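Local coordinates for protein glucose dehydrogenase (Haloferax mediterranei, PDB 2B5W) that catalyses the oxidation of D-glucose and related aldose sugars with NADP+ or NAD+, preferring NADP+, and depends on a catalytic zinc ion, at residues F147-I152 and V314-L319. The protein carries 1 engineered substitution. Sequence-based numbering, arbitrary orientation.
Sequences FLIEPI and VTFTKL. With K (potassium ion), chain F.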
# COMPACT_ATOMS: atom_id res chain seq x y z
N PHE A 147 -5.57 -27.91 -11.27
CA PHE A 147 -5.92 -26.66 -11.90
C PHE A 147 -6.27 -25.55 -10.92
O PHE A 147 -6.46 -24.44 -11.36
CB PHE A 147 -7.04 -26.88 -12.93
CG PHE A 147 -8.32 -27.39 -12.33
CD1 PHE A 147 -9.29 -26.51 -11.84
CD2 PHE A 147 -8.57 -28.75 -12.25
CE1 PHE A 147 -10.44 -27.02 -11.27
CE2 PHE A 147 -9.69 -29.23 -11.69
CZ PHE A 147 -10.64 -28.39 -11.21
N LEU A 148 -6.41 -25.85 -9.63
CA LEU A 148 -6.70 -24.85 -8.63
C LEU A 148 -5.42 -24.26 -8.06
O LEU A 148 -5.47 -23.22 -7.40
CB LEU A 148 -7.51 -25.42 -7.47
CG LEU A 148 -8.93 -25.87 -7.80
CD1 LEU A 148 -9.58 -26.39 -6.54
CD2 LEU A 148 -9.71 -24.76 -8.40
N ILE A 149 -4.28 -24.88 -8.33
CA ILE A 149 -2.99 -24.37 -7.77
C ILE A 149 -2.68 -22.97 -8.35
O ILE A 149 -2.30 -22.07 -7.60
CB ILE A 149 -1.87 -25.36 -8.04
CG1 ILE A 149 -2.10 -26.67 -7.32
CG2 ILE A 149 -0.52 -24.75 -7.74
CD1 ILE A 149 -2.27 -26.52 -5.82
N GLU A 150 -2.87 -22.74 -9.65
CA GLU A 150 -2.63 -21.40 -10.15
C GLU A 150 -3.53 -20.33 -9.53
O GLU A 150 -3.04 -19.31 -9.06
CB GLU A 150 -2.64 -21.36 -11.70
CG GLU A 150 -2.07 -20.06 -12.29
CD GLU A 150 -3.06 -18.94 -12.41
OE1 GLU A 150 -4.28 -19.18 -12.18
OE2 GLU A 150 -2.67 -17.78 -12.72
N PRO A 151 -4.86 -20.49 -9.48
CA PRO A 151 -5.68 -19.49 -8.80
C PRO A 151 -5.31 -19.29 -7.33
O PRO A 151 -5.29 -18.16 -6.87
CB PRO A 151 -7.10 -20.05 -8.93
CG PRO A 151 -7.05 -21.08 -9.90
CD PRO A 151 -5.65 -21.48 -10.23
N ILE A 152 -5.05 -20.38 -6.61
CA ILE A 152 -4.61 -20.25 -5.20
C ILE A 152 -3.34 -19.39 -5.13
O ILE A 152 -3.22 -18.52 -4.26
CB ILE A 152 -4.42 -21.63 -4.51
CG1 ILE A 152 -5.77 -22.38 -4.38
CG2 ILE A 152 -3.83 -21.44 -3.09
CD1 ILE A 152 -5.63 -23.80 -3.96
N VAL A 314 0.46 -26.34 0.01
CA VAL A 314 0.25 -26.49 1.42
C VAL A 314 -1.15 -25.96 1.82
O VAL A 314 -1.87 -26.61 2.57
CB VAL A 314 1.39 -25.73 2.18
CG1 VAL A 314 1.13 -25.71 3.69
CG2 VAL A 314 2.73 -26.40 1.92
N THR A 315 -1.50 -24.80 1.30
CA THR A 315 -2.81 -24.23 1.58
C THR A 315 -3.92 -25.15 1.10
O THR A 315 -4.91 -25.38 1.80
CB THR A 315 -2.90 -22.87 0.95
OG1 THR A 315 -1.97 -21.97 1.59
CG2 THR A 315 -4.33 -22.26 1.15
N PHE A 316 -3.74 -25.74 -0.09
CA PHE A 316 -4.73 -26.69 -0.61
C PHE A 316 -5.10 -27.80 0.37
O PHE A 316 -6.26 -28.12 0.56
CB PHE A 316 -4.19 -27.30 -1.90
CG PHE A 316 -5.10 -28.30 -2.55
CD1 PHE A 316 -5.13 -29.58 -2.16
CD2 PHE A 316 -5.86 -27.92 -3.64
CE1 PHE A 316 -5.98 -30.50 -2.77
CE2 PHE A 316 -6.69 -28.83 -4.28
CZ PHE A 316 -6.72 -30.10 -3.84
N THR A 317 -4.09 -28.36 1.05
CA THR A 317 -4.27 -29.42 2.03
C THR A 317 -5.15 -29.05 3.21
O THR A 317 -5.78 -29.89 3.86
CB THR A 317 -2.87 -29.87 2.49
OG1 THR A 317 -2.13 -30.36 1.35
CG2 THR A 317 -2.95 -30.99 3.39
N LYS A 318 -5.23 -27.73 3.49
CA LYS A 318 -6.03 -27.21 4.58
C LYS A 318 -7.46 -26.82 4.20
O LYS A 318 -8.28 -26.53 5.07
CB LYS A 318 -5.36 -25.97 5.15
CG LYS A 318 -4.01 -26.22 5.71
CD LYS A 318 -3.39 -24.98 6.37
CE LYS A 318 -1.92 -25.20 6.72
NZ LYS A 318 -1.09 -23.92 6.77
N LEU A 319 -7.74 -26.77 2.92
CA LEU A 319 -9.09 -26.37 2.52
C LEU A 319 -10.09 -27.51 2.81
O LEU A 319 -9.77 -28.68 2.66
CB LEU A 319 -9.11 -25.98 1.04
CG LEU A 319 -8.21 -24.82 0.64
CD1 LEU A 319 -8.19 -24.67 -0.86
CD2 LEU A 319 -8.52 -23.58 1.35
K K F . -1.98 -20.69 4.11
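Ile152 reaches from the first turn of helix 149-164 to Thr315 and Phe316 near the C-terminal end of helix 306-318 and to Leu319 just beyond it. At CB the side chain forks. CG2, anti to the backbone N, lies 4.3 Å from Thr315 CG2, methyl beside methyl. The other branch runs through CG1, which serves as a spacer: chi2 of 169° extends it and carries CD1 out to two partners. One is Phe316 CD2, 4.1 Å from Ile152 CD1, met at the ring edge near its plane; the other is Leu319 CD1, also 4.1 Å from Ile152 CD1, met tip to tip. Leu148 CD1 adds a second edge contact at Phe316 CE2 (4.4 Å), while Ile149 CD1 approaches CD2 of that ring obliquely. No hydrogen bond crosses this apolar seam. Thr315 turns its OG1 to a potassium ion, 2.8 Å away, and to a hydrogen bond with Glu156. The contact joins the helix before strand 175-179, first in sequence of the six-stranded parallel Rossmann-type sheet, to the helix after strand 297-300, its last; Leu187 and Met191 of helix 183-194 pack on Ile152, and Leu324 of helix 321-327 touches Leu148, Phe316 and Leu319.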